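Beta-glucosidase (Chaetomella raphigera, PDB 6JXG) probably hydrolyses terminal, non-reducing beta-D-glucosyl residues to release beta-D-glucose, as a secreted glycoside hydrolase family 3 enzyme of cellulose breakdown. Local coordinates at residues A[674-679]-A[685-690]; A[188-193]-A[223-228]; A[373-378]-A[437-442]; A[379-384]-A[388-393]. All blocks are in the same frame, centred on the assembly; numbering follows the deposited sequence.

Contact 1 of 4, residues A[674-679]-A[685-690]; sequences DLSYWD and WVTPTS
Tyr677 and Val686 pair across a short antiparallel beta hairpin in the fibronectin type III-like region, formed by strands 677-679 and 684-686. The evidence is the reciprocal backbone bonding of a hydrogen-bonded pair: Tyr677 N donates to Val686 O at 2.9 Å, and Val686 N to Tyr677 O at 2.7 Å with an N-H...O angle of 169°. Trp678 and Trp685 form the adjoining non-hydrogen-bonded pair, and their indoles share one face of the hairpin. There the CE3-CZ3 edge of Trp678 meets the pyrrole face of Trp685 in a T-shaped stack, with planes at 82° and Trp678 CE3 3.5 Å from Trp685 NE1. On the other face, Tyr677 and Val686 run side by side. Tyr677 CG sits between its backbone N and carbonyl carbon (chi1 69°), which swings the ring back over the partner strand, where Val686 CB makes a CH-pi contact 4.2 Å from the ring centroid. Pro688 CG meets the same ring at its edge. Past the paired strands, Thr687 OG1 donates to Ser676 OG over 3.0 Å, and that serine hydroxyl is also bonded to Arg672 O. Leu675 O lies 3.2 Å from Pro688 CD and is buried without a polar partner. Helix 175-182 borders the hairpin: His179 stacks on Trp678, Glu180 accepts a bond from Trp678 N, and Arg176 touches Tyr677. From strand 692-698, Phe693 packs against both Leu675 and Pro688.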
loop_
_atom_site.group_PDB
_atom_site.type_symbol
_atom_site.label_atom_id
_atom_site.label_comp_id
_atom_site.label_asym_id
_atom_site.label_seq_id
_atom_site.Cartn_x
_atom_site.Cartn_y
_atom_site.Cartn_z
ATOM N N ASP A 674 -3.185 -9.030 -18.608
ATOM C CA ASP A 674 -2.556 -9.990 -17.702
ATOM C C ASP A 674 -1.739 -11.033 -18.471
ATOM O O ASP A 674 -0.850 -11.677 -17.887
ATOM C CB ASP A 674 -3.624 -10.676 -16.862
ATOM C CG ASP A 674 -4.266 -9.737 -15.863
ATOM O OD1 ASP A 674 -3.477 -8.916 -15.345
ATOM O OD2 ASP A 674 -5.526 -9.802 -15.638
ATOM N N LEU A 675 -2.053 -11.150 -19.762
ATOM C CA LEU A 675 -1.428 -12.086 -20.675
ATOM C C LEU A 675 -0.565 -11.407 -21.720
ATOM O O LEU A 675 -0.170 -12.048 -22.705
ATOM C CB LEU A 675 -2.499 -12.916 -21.387
ATOM C CG LEU A 675 -3.382 -13.733 -20.456
ATOM C CD1 LEU A 675 -4.556 -14.295 -21.227
ATOM C CD2 LEU A 675 -2.624 -14.853 -19.767
ATOM N N SER A 676 -0.126 -10.183 -21.431
ATOM C CA SER A 676 0.642 -9.374 -22.359
ATOM C C SER A 676 1.982 -8.983 -21.806
ATOM O O SER A 676 2.322 -9.176 -20.589
ATOM C CB SER A 676 -0.124 -8.083 -22.669
ATOM O OG SER A 676 -1.358 -8.388 -23.264
ATOM N N TYR A 677 2.749 -8.400 -22.680
ATOM C CA TYR A 677 4.031 -7.809 -22.306
ATOM C C TYR A 677 4.200 -6.540 -23.098
ATOM O O TYR A 677 3.584 -6.389 -24.196
ATOM C CB TYR A 677 5.190 -8.786 -22.518
ATOM C CG TYR A 677 5.488 -9.079 -24.002
ATOM C CD1 TYR A 677 6.317 -8.253 -24.750
ATOM C CD2 TYR A 677 4.862 -10.118 -24.633
ATOM C CE1 TYR A 677 6.571 -8.491 -26.091
ATOM C CE2 TYR A 677 5.107 -10.394 -25.981
ATOM C CZ TYR A 677 5.951 -9.596 -26.703
ATOM O OH TYR A 677 6.143 -9.920 -28.034
ATOM N N TRP A 678 5.034 -5.648 -22.586
ATOM C CA TRP A 678 5.378 -4.416 -23.279
ATOM C C TRP A 678 6.564 -4.606 -24.247
ATOM O O TRP A 678 7.683 -4.934 -23.813
ATOM C CB TRP A 678 5.744 -3.306 -22.299
ATOM C CG TRP A 678 5.997 -2.014 -22.968
ATOM C CD1 TRP A 678 7.210 -1.541 -23.334
ATOM C CD2 TRP A 678 5.034 -1.003 -23.400
ATOM N NE1 TRP A 678 7.099 -0.272 -23.891
ATOM C CE2 TRP A 678 5.776 0.068 -23.956
ATOM C CE3 TRP A 678 3.646 -0.874 -23.314
ATOM C CZ2 TRP A 678 5.177 1.210 -24.499
ATOM C CZ3 TRP A 678 3.044 0.273 -23.824
ATOM C CH2 TRP A 678 3.829 1.337 -24.402
ATOM N N ASP A 679 6.270 -4.384 -25.525
ATOM C CA ASP A 679 7.208 -4.496 -26.615
ATOM C C ASP A 679 7.779 -3.113 -26.930
ATOM O O ASP A 679 7.035 -2.190 -27.413
ATOM C CB ASP A 679 6.494 -5.017 -27.859
ATOM C CG ASP A 679 7.480 -5.235 -29.030
ATOM O OD1 ASP A 679 8.551 -5.770 -28.801
ATOM O OD2 ASP A 679 7.205 -4.750 -30.111
ATOM N N TRP A 685 1.668 -2.636 -25.927
ATOM C CA TRP A 685 1.446 -3.962 -25.282
ATOM C C TRP A 685 1.231 -5.004 -26.356
ATOM O O TRP A 685 0.448 -4.757 -27.270
ATOM C CB TRP A 685 0.233 -3.915 -24.387
ATOM C CG TRP A 685 0.516 -3.166 -23.102
ATOM C CD1 TRP A 685 0.252 -1.844 -22.829
ATOM C CD2 TRP A 685 1.145 -3.705 -21.939
ATOM N NE1 TRP A 685 0.688 -1.535 -21.528
ATOM C CE2 TRP A 685 1.259 -2.650 -20.976
ATOM C CE3 TRP A 685 1.645 -4.966 -21.619
ATOM C CZ2 TRP A 685 1.840 -2.824 -19.755
ATOM C CZ3 TRP A 685 2.238 -5.153 -20.361
ATOM C CH2 TRP A 685 2.295 -4.072 -19.422
ATOM N N VAL A 686 1.924 -6.145 -26.265
ATOM C CA VAL A 686 1.650 -7.239 -27.173
ATOM C C VAL A 686 1.079 -8.442 -26.405
ATOM O O VAL A 686 1.565 -8.788 -25.339
ATOM C CB VAL A 686 2.919 -7.601 -27.958
ATOM C CG1 VAL A 686 2.675 -8.824 -28.835
ATOM C CG2 VAL A 686 3.305 -6.451 -28.899
ATOM N N THR A 687 0.064 -9.059 -26.967
ATOM C CA THR A 687 -0.438 -10.338 -26.486
ATOM C C THR A 687 0.029 -11.494 -27.364
ATOM O O THR A 687 -0.431 -11.583 -28.500
ATOM C CB THR A 687 -1.950 -10.367 -26.525
ATOM O OG1 THR A 687 -2.430 -9.132 -25.984
ATOM C CG2 THR A 687 -2.495 -11.533 -25.679
ATOM N N PRO A 688 0.888 -12.376 -26.842
ATOM C CA PRO A 688 1.401 -13.487 -27.659
ATOM C C PRO A 688 0.314 -14.372 -28.290
ATOM O O PRO A 688 -0.816 -14.565 -27.766
ATOM C CB PRO A 688 2.237 -14.330 -26.682
ATOM C CG PRO A 688 2.555 -13.432 -25.545
ATOM C CD PRO A 688 1.418 -12.413 -25.470
ATOM N N THR A 689 0.696 -14.908 -29.439
ATOM C CA THR A 689 -0.237 -15.479 -30.357
ATOM C C THR A 689 0.213 -16.873 -30.892
ATOM O O THR A 689 -0.324 -17.415 -31.833
ATOM C CB THR A 689 -0.440 -14.364 -31.431
ATOM O OG1 THR A 689 -1.743 -14.463 -31.959
ATOM C CG2 THR A 689 0.614 -14.348 -32.504
ATOM N N SER A 690 1.242 -17.429 -30.302
ATOM C CA SER A 690 1.662 -18.795 -30.591
ATOM C C SER A 690 2.406 -19.288 -29.354
ATOM O O SER A 690 2.944 -18.516 -28.553
ATOM C CB SER A 690 2.610 -18.852 -31.795
ATOM O OG SER A 690 3.805 -18.144 -31.506
#

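Contact 2 of 4, residues A[188-193]-A[223-228]; sequences DAIKAN and LDFQGF
Ile190, in the last turn of helix 184-191, points its side chain at the loop that follows helix 214-222 and meets Leu223 and Phe225. From CB the chain forks. The CG2 branch lies anti to the backbone N and reaches the loop backbone, 3.6 Å from Leu223 O and 4.1 Å from Phe225 CA. The other branch begins with CG1, anti to the carbonyl carbon (chi1 -64°), which comes within 3.9 Å of Phe225 CD1, approaching that ring obliquely. Its tip, CD1, extends on to Leu223, 3.8 Å from Leu223 CD1 and 4.0 Å from Leu223 CB. Both partner side chains cross the isoleucine at about a right angle, and the side-chain pairs across the two segments are apolar.

In the TIM-barrel-related N-terminal region of this family 3 enzyme, the contact joins the end of one helix to the loop leading into strand 228-231. The helix stops in a Schellman motif: Asn193, with phi 69°, is the C-prime residue; its N bonds to Ile190 O at 2.8 Å, and the backbone N of the next residue reaches back to Ala189 O. On the loop side, Asp224 also takes a positive phi just after helix 214-222, and Gln226 NE2 bonds to Asp224 O at 3.1 Å from above the carbonyl plane. Phe225 folds its ring over the backbone that follows, with Gly227 N above the ring centre. Ile197 of strand 196-199 packs on both Ile190 and Phe225.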
loop_
_atom_site.group_PDB
_atom_site.type_symbol
_atom_site.label_atom_id
_atom_site.label_comp_id
_atom_site.label_asym_id
_atom_site.label_seq_id
_atom_site.Cartn_x
_atom_site.Cartn_y
_atom_site.Cartn_z
ATOM N N ASP A 188 -3.849 0.654 -13.268
ATOM C CA ASP A 188 -5.070 0.117 -12.574
ATOM C C ASP A 188 -5.841 1.249 -11.860
ATOM O O ASP A 188 -7.066 1.354 -11.906
ATOM C CB ASP A 188 -4.744 -0.991 -11.560
ATOM C CG ASP A 188 -4.633 -2.397 -12.196
ATOM O OD1 ASP A 188 -4.599 -2.543 -13.471
ATOM O OD2 ASP A 188 -4.667 -3.334 -11.412
ATOM N N ALA A 189 -5.100 2.125 -11.230
ATOM C CA ALA A 189 -5.689 3.250 -10.529
ATOM C C ALA A 189 -6.449 4.182 -11.457
ATOM O O ALA A 189 -7.552 4.573 -11.183
ATOM C CB ALA A 189 -4.634 3.981 -9.768
ATOM N N ILE A 190 -5.837 4.563 -12.543
ATOM C CA ILE A 190 -6.507 5.330 -13.574
ATOM C C ILE A 190 -7.758 4.655 -14.164
ATOM O O ILE A 190 -8.815 5.320 -14.297
ATOM C CB ILE A 190 -5.495 5.708 -14.661
ATOM C CG1 ILE A 190 -4.429 6.639 -14.044
ATOM C CG2 ILE A 190 -6.184 6.359 -15.826
ATOM C CD1 ILE A 190 -3.149 6.905 -14.847
ATOM N N LYS A 191 -7.666 3.394 -14.531
ATOM C CA LYS A 191 -8.849 2.586 -14.934
ATOM C C LYS A 191 -9.946 2.603 -13.891
ATOM O O LYS A 191 -11.121 2.665 -14.217
ATOM C CB LYS A 191 -8.396 1.146 -15.213
ATOM C CG LYS A 191 -9.525 0.166 -15.548
ATOM C CD LYS A 191 -10.044 0.476 -16.969
ATOM C CE LYS A 191 -11.199 -0.467 -17.418
ATOM N NZ LYS A 191 -12.179 -0.762 -16.354
ATOM N N ALA A 192 -9.598 2.608 -12.599
ATOM C CA ALA A 192 -10.613 2.706 -11.593
ATOM C C ALA A 192 -11.126 4.170 -11.357
ATOM O O ALA A 192 -11.667 4.451 -10.343
ATOM C CB ALA A 192 -10.112 2.127 -10.284
ATOM N N ASN A 193 -10.762 5.098 -12.231
ATOM C CA ASN A 193 -11.290 6.513 -12.212
ATOM C C ASN A 193 -10.797 7.296 -11.035
ATOM O O ASN A 193 -11.442 8.202 -10.539
ATOM C CB ASN A 193 -12.803 6.560 -12.308
ATOM C CG ASN A 193 -13.284 6.158 -13.693
ATOM O OD1 ASN A 193 -12.705 6.548 -14.708
ATOM N ND2 ASN A 193 -14.293 5.320 -13.731
ATOM N N LEU A 223 -2.178 6.723 -20.953
ATOM C CA LEU A 223 -3.156 6.221 -20.043
ATOM C C LEU A 223 -4.491 7.064 -20.027
ATOM O O LEU A 223 -5.431 6.684 -19.336
ATOM C CB LEU A 223 -2.531 6.026 -18.666
ATOM C CG LEU A 223 -1.326 5.048 -18.591
ATOM C CD1 LEU A 223 -0.792 4.995 -17.197
ATOM C CD2 LEU A 223 -1.798 3.662 -19.038
ATOM N N ASP A 224 -4.555 8.167 -20.804
ATOM C CA ASP A 224 -5.773 8.925 -20.973
ATOM C C ASP A 224 -6.426 9.332 -19.659
ATOM O O ASP A 224 -7.658 9.350 -19.530
ATOM C CB ASP A 224 -6.717 8.115 -21.831
ATOM C CG ASP A 224 -7.772 8.968 -22.533
ATOM O OD1 ASP A 224 -8.863 8.412 -22.753
ATOM O OD2 ASP A 224 -7.536 10.166 -22.745
ATOM N N PHE A 225 -5.575 9.723 -18.713
ATOM C CA PHE A 225 -6.035 10.116 -17.426
ATOM C C PHE A 225 -6.851 11.423 -17.542
ATOM O O PHE A 225 -6.365 12.433 -18.122
ATOM C CB PHE A 225 -4.809 10.313 -16.552
ATOM C CG PHE A 225 -5.100 10.881 -15.176
ATOM C CD1 PHE A 225 -5.994 10.251 -14.296
ATOM C CD2 PHE A 225 -4.416 12.015 -14.726
ATOM C CE1 PHE A 225 -6.211 10.781 -12.999
ATOM C CE2 PHE A 225 -4.709 12.556 -13.468
ATOM C CZ PHE A 225 -5.565 11.921 -12.614
ATOM N N GLN A 226 -8.049 11.421 -16.975
ATOM C CA GLN A 226 -8.976 12.557 -17.076
ATOM C C GLN A 226 -8.986 13.487 -15.855
ATOM O O GLN A 226 -9.475 14.616 -15.976
ATOM C CB GLN A 226 -10.395 12.073 -17.352
ATOM C CG GLN A 226 -10.562 11.256 -18.627
ATOM C CD GLN A 226 -10.318 12.116 -19.831
ATOM O OE1 GLN A 226 -10.925 13.201 -19.967
ATOM N NE2 GLN A 226 -9.404 11.691 -20.699
ATOM N N GLY A 227 -8.390 13.064 -14.722
ATOM C CA GLY A 227 -8.226 13.905 -13.574
ATOM C C GLY A 227 -7.033 14.859 -13.605
ATOM O O GLY A 227 -6.489 15.241 -14.673
ATOM N N PHE A 228 -6.563 15.190 -12.422
ATOM C CA PHE A 228 -5.609 16.226 -12.254
ATOM C C PHE A 228 -4.394 15.691 -11.479
ATOM O O PHE A 228 -4.506 14.744 -10.705
ATOM C CB PHE A 228 -6.181 17.464 -11.604
ATOM C CG PHE A 228 -6.488 17.327 -10.183
ATOM C CD1 PHE A 228 -5.564 17.717 -9.210
ATOM C CD2 PHE A 228 -7.765 16.867 -9.780
ATOM C CE1 PHE A 228 -5.867 17.607 -7.878
ATOM C CE2 PHE A 228 -8.084 16.784 -8.451
ATOM C CZ PHE A 228 -7.155 17.183 -7.463
#

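Contact 3 of 4, residues A[373-378]-A[437-442]; sequences GCDTGH and TADSGE
Asp375 and Asp439 mark the closest backbone approach, their CA atoms 6.4 Å apart. Segment 373-378 is irregular loop, whereas 437-442 carries the end of strand 431-438 and the loop beyond it, in the mixed sheet of the family 3 C-terminal domain. Side chains make the link. Asp375 CG lies anti to the backbone N (chi1 -178°), which extends the carboxylate to Thr437; the two side chains approach from opposite directions, and Thr437 OG1 donates to the syn lone pair of Asp375 OD2 at 2.7 Å. Asp439 slides past Asp375 with the carboxylate planes 72° apart, and Asp375 OD1 stands 4.4 Å from Asp439 OD2, a proximity that may raise the proton affinity of either group. Without the Asp375 carboxylate, as with an alanine here, the Thr437 hydroxyl is likely to lose this acceptor and the loop its side-chain tie to the strand end. Asp375 O is held by Asn461, and the neighbouring Cys374 is fixed by its disulfide to Cys369. Asp439 OD1 turns back to its own chain, accepting a weak bond from Ser440 N at 2.8 Å, with an N-H...O angle of 139°.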
loop_
_atom_site.group_PDB
_atom_site.type_symbol
_atom_site.label_atom_id
_atom_site.label_comp_id
_atom_site.label_asym_id
_atom_site.label_seq_id
_atom_site.Cartn_x
_atom_site.Cartn_y
_atom_site.Cartn_z
ATOM N N GLY A 373 7.120 9.090 14.966
ATOM C CA GLY A 373 8.575 9.024 14.776
ATOM C C GLY A 373 9.326 8.433 15.946
ATOM O O GLY A 373 10.309 8.997 16.434
ATOM N N CYS A 374 8.941 7.252 16.354
ATOM C CA CYS A 374 9.738 6.433 17.226
ATOM C C CYS A 374 9.244 4.984 17.105
ATOM O O CYS A 374 8.078 4.735 16.674
ATOM C CB CYS A 374 9.566 6.923 18.699
ATOM S SG CYS A 374 7.957 6.615 19.460
ATOM N N ASP A 375 10.048 4.038 17.630
ATOM C CA ASP A 375 9.632 2.626 17.731
ATOM C C ASP A 375 9.684 2.235 19.206
ATOM O O ASP A 375 10.590 1.526 19.639
ATOM C CB ASP A 375 10.552 1.752 16.889
ATOM C CG ASP A 375 10.166 0.268 16.894
ATOM O OD1 ASP A 375 9.038 -0.048 17.225
ATOM O OD2 ASP A 375 11.047 -0.591 16.633
ATOM N N THR A 376 8.751 2.758 19.961
ATOM C CA THR A 376 8.711 2.630 21.418
ATOM C C THR A 376 7.344 2.091 21.758
ATOM O O THR A 376 6.319 2.580 21.252
ATOM C CB THR A 376 8.917 3.995 22.092
ATOM O OG1 THR A 376 10.201 4.461 21.718
ATOM C CG2 THR A 376 8.913 3.847 23.604
ATOM N N GLY A 377 7.285 1.094 22.617
ATOM C CA GLY A 377 6.069 0.353 22.774
ATOM C C GLY A 377 5.543 -0.332 21.486
ATOM O O GLY A 377 6.262 -0.470 20.502
ATOM N N HIS A 378 4.289 -0.782 21.553
ATOM C CA HIS A 378 3.630 -1.477 20.471
ATOM C C HIS A 378 3.640 -0.717 19.174
ATOM O O HIS A 378 3.282 0.437 19.139
ATOM C CB HIS A 378 2.226 -1.837 20.828
ATOM C CG HIS A 378 1.654 -2.812 19.872
ATOM N ND1 HIS A 378 2.320 -3.965 19.516
ATOM C CD2 HIS A 378 0.524 -2.777 19.133
ATOM C CE1 HIS A 378 1.588 -4.618 18.625
ATOM N NE2 HIS A 378 0.509 -3.911 18.367
ATOM N N THR A 437 10.101 -5.986 16.830
ATOM C CA THR A 437 9.688 -5.032 15.758
ATOM C C THR A 437 10.751 -4.682 14.740
ATOM O O THR A 437 11.950 -4.944 14.906
ATOM C CB THR A 437 9.254 -3.684 16.389
ATOM O OG1 THR A 437 10.356 -3.163 17.153
ATOM C CG2 THR A 437 8.078 -3.873 17.298
ATOM N N ALA A 438 10.310 -4.061 13.655
ATOM C CA ALA A 438 11.179 -3.286 12.821
ATOM C C ALA A 438 10.374 -2.131 12.215
ATOM O O ALA A 438 9.257 -2.345 11.792
ATOM C CB ALA A 438 11.839 -4.125 11.732
ATOM N N ASP A 439 10.948 -0.922 12.194
ATOM C CA ASP A 439 10.214 0.257 11.826
ATOM C C ASP A 439 10.930 1.049 10.762
ATOM O O ASP A 439 12.097 0.837 10.473
ATOM C CB ASP A 439 9.954 1.102 13.117
ATOM C CG ASP A 439 8.841 2.098 13.011
ATOM O OD1 ASP A 439 8.071 2.089 12.003
ATOM O OD2 ASP A 439 8.733 2.917 14.015
ATOM N N SER A 440 10.200 1.982 10.161
ATOM C CA SER A 440 10.788 2.883 9.175
ATOM C C SER A 440 9.712 3.923 8.854
ATOM O O SER A 440 8.573 3.840 9.304
ATOM C CB SER A 440 11.247 2.105 7.906
ATOM O OG SER A 440 10.182 1.617 7.082
ATOM N N GLY A 441 10.081 4.849 8.007
ATOM C CA GLY A 441 9.206 5.947 7.658
ATOM C C GLY A 441 9.735 6.869 6.601
ATOM O O GLY A 441 10.743 6.601 5.923
ATOM N N GLU A 442 8.996 7.958 6.426
ATOM C CA GLU A 442 9.315 8.955 5.480
ATOM C C GLU A 442 10.631 9.684 5.827
ATOM O O GLU A 442 10.980 9.885 6.991
ATOM C CB GLU A 442 8.128 9.957 5.385
ATOM C CG GLU A 442 8.285 10.942 4.256
ATOM C CD GLU A 442 7.043 11.814 4.036
ATOM O OE1 GLU A 442 7.138 12.751 3.208
ATOM O OE2 GLU A 442 5.971 11.446 4.537
#

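Contact 4 of 4, residues A[379-384]-A[388-393]; sequences LAMGWG and ADFPYL
Met381 and Ala380 meet the ring of Phe390 with neighbouring side chains. The methionine methyl lies off-centre against the ring: Met381 CE is 3.7 Å from Phe390 CZ and 4.1 Å from the ring centroid, 30° off the normal, a CH-pi contact. Behind it Met381 SD stands 5.1 Å from the same centroid, obliquely placed, so the pair qualifies as a Met-aromatic contact. Ala380 CB adds a second oblique approach, 3.8 Å from Phe390 CZ, and also touches Leu393 CD1 at 3.7 Å. The sulfur has a polar neighbour as well: Ala388 N donates to Met381 SD in a long, weak bond of 3.7 Å.

Both segments belong to the long loop between strand 351-355 and helix 396-406 of the family 3 C-terminal domain, and the contact brings two parts of this loop, separated by three residues, against each other. The methionine chain runs extended through its first two torsions and then bends (chi3 -57°), turning CE toward the ring. Shortening Met381 to an alanine takes away SD and CE, which would probably leave a gap beside Phe390 and Ala388 N without its weak sulfur partner. The surrounding loop is set by polar bonds. Asn367 OD1 accepts from Phe390 N, Arg372 binds Ala388 O and the carboxylate of Asp389, and the backbone of Ala380 is bonded to Gly508.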
loop_
_atom_site.group_PDB
_atom_site.type_symbol
_atom_site.label_atom_id
_atom_site.label_comp_id
_atom_site.label_asym_id
_atom_site.label_seq_id
_atom_site.Cartn_x
_atom_site.Cartn_y
_atom_site.Cartn_z
ATOM N N LEU A 379 4.123 -1.373 18.124
ATOM C CA LEU A 379 4.285 -0.752 16.854
ATOM C C LEU A 379 3.076 -1.076 15.953
ATOM O O LEU A 379 2.871 -2.270 15.639
ATOM C CB LEU A 379 5.571 -1.231 16.163
ATOM C CG LEU A 379 5.800 -0.688 14.760
ATOM C CD1 LEU A 379 6.111 0.808 14.826
ATOM C CD2 LEU A 379 6.941 -1.355 14.076
ATOM N N ALA A 380 2.371 -0.031 15.482
ATOM C CA ALA A 380 1.154 -0.263 14.700
ATOM C C ALA A 380 1.026 0.581 13.467
ATOM O O ALA A 380 0.055 0.461 12.699
ATOM C CB ALA A 380 -0.069 -0.138 15.583
ATOM N N MET A 381 2.097 1.319 13.191
ATOM C CA MET A 381 2.153 2.298 12.105
ATOM C C MET A 381 3.678 2.653 11.972
ATOM O O MET A 381 4.343 2.833 13.020
ATOM C CB MET A 381 1.394 3.512 12.663
ATOM C CG MET A 381 1.075 4.482 11.668
ATOM S SD MET A 381 0.017 5.713 12.149
ATOM C CE MET A 381 -1.446 4.870 12.718
ATOM N N GLY A 382 4.186 2.791 10.771
ATOM C CA GLY A 382 5.426 3.557 10.514
ATOM C C GLY A 382 5.333 5.081 10.646
ATOM O O GLY A 382 4.375 5.611 11.161
ATOM N N TRP A 383 6.397 5.815 10.301
ATOM C CA TRP A 383 6.374 7.256 10.585
ATOM C C TRP A 383 6.318 8.090 9.315
ATOM O O TRP A 383 6.614 7.620 8.220
ATOM C CB TRP A 383 7.575 7.717 11.411
ATOM C CG TRP A 383 8.878 7.661 10.773
ATOM C CD1 TRP A 383 9.373 8.523 9.848
ATOM C CD2 TRP A 383 9.965 6.733 11.062
ATOM N NE1 TRP A 383 10.675 8.201 9.541
ATOM C CE2 TRP A 383 11.055 7.094 10.229
ATOM C CE3 TRP A 383 10.099 5.637 11.900
ATOM C CZ2 TRP A 383 12.279 6.396 10.229
ATOM C CZ3 TRP A 383 11.361 4.958 11.935
ATOM C CH2 TRP A 383 12.409 5.338 11.083
ATOM N N GLY A 384 5.940 9.342 9.514
ATOM C CA GLY A 384 5.877 10.312 8.418
ATOM C C GLY A 384 4.492 10.853 8.186
ATOM O O GLY A 384 3.702 10.918 9.110
ATOM N N ALA A 388 -1.750 8.811 11.337
ATOM C CA ALA A 388 -2.960 9.325 11.998
ATOM C C ALA A 388 -2.707 9.198 13.496
ATOM O O ALA A 388 -1.833 8.443 13.877
ATOM C CB ALA A 388 -4.178 8.540 11.646
ATOM N N ASP A 389 -3.509 9.923 14.275
ATOM C CA ASP A 389 -3.465 9.849 15.750
ATOM C C ASP A 389 -4.367 8.683 16.106
ATOM O O ASP A 389 -5.440 8.562 15.532
ATOM C CB ASP A 389 -3.945 11.131 16.368
ATOM C CG ASP A 389 -2.877 12.236 16.347
ATOM O OD1 ASP A 389 -1.824 12.118 15.670
ATOM O OD2 ASP A 389 -3.122 13.225 17.069
ATOM N N PHE A 390 -3.874 7.743 16.916
ATOM C CA PHE A 390 -4.683 6.640 17.347
ATOM C C PHE A 390 -5.770 7.154 18.281
ATOM O O PHE A 390 -5.444 7.916 19.205
ATOM C CB PHE A 390 -3.868 5.639 18.164
ATOM C CG PHE A 390 -2.771 4.943 17.394
ATOM C CD1 PHE A 390 -3.059 3.858 16.648
ATOM C CD2 PHE A 390 -1.441 5.379 17.477
ATOM C CE1 PHE A 390 -2.060 3.156 15.988
ATOM C CE2 PHE A 390 -0.436 4.699 16.833
ATOM C CZ PHE A 390 -0.749 3.594 16.069
ATOM N N PRO A 391 -7.044 6.753 18.058
ATOM C CA PRO A 391 -8.060 7.059 19.101
ATOM C C PRO A 391 -7.867 6.172 20.345
ATOM O O PRO A 391 -8.324 6.520 21.418
ATOM C CB PRO A 391 -9.406 6.731 18.433
ATOM C CG PRO A 391 -9.055 5.781 17.331
ATOM C CD PRO A 391 -7.611 6.000 16.939
ATOM N N TYR A 392 -7.161 5.075 20.173
ATOM C CA TYR A 392 -6.793 4.106 21.226
ATOM C C TYR A 392 -5.886 3.135 20.468
ATOM O O TYR A 392 -5.820 3.188 19.235
ATOM C CB TYR A 392 -8.034 3.386 21.786
ATOM C CG TYR A 392 -8.823 2.601 20.794
ATOM C CD1 TYR A 392 -8.486 1.285 20.471
ATOM C CD2 TYR A 392 -9.907 3.167 20.121
ATOM C CE1 TYR A 392 -9.182 0.568 19.522
ATOM C CE2 TYR A 392 -10.631 2.436 19.182
ATOM C CZ TYR A 392 -10.233 1.134 18.859
ATOM O OH TYR A 392 -10.960 0.396 17.898
ATOM N N LEU A 393 -5.115 2.328 21.164
ATOM C CA LEU A 393 -4.322 1.283 20.468
ATOM C C LEU A 393 -4.405 0.056 21.349
ATOM O O LEU A 393 -3.921 0.088 22.496
ATOM C CB LEU A 393 -2.870 1.727 20.258
ATOM C CG LEU A 393 -1.914 0.626 19.743
ATOM C CD1 LEU A 393 -2.415 0.073 18.426
ATOM C CD2 LEU A 393 -0.499 1.167 19.624
#

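How the contacts relate
From the N terminus, contact 2 comes first, closing a loop of 29 residues between helix 184-191 and the loop before strand 228-231 in the N-terminal domain. Contact 3 follows, joining the 373-378 loop to the end of strand 431-438, and contact 4 is nested inside the span it closes. These two touch: Ser440 O and Glu442 N lie 3.1 and 3.0 Å from Trp383 N and Trp383 O, probable backbone hydrogen bonds. Contact 1 comes last, a hairpin in the fibronectin type III-like region. Its centre is about 22 Å from that of contact 2, but about 42 Å from that of contact 3, across the chain's centre.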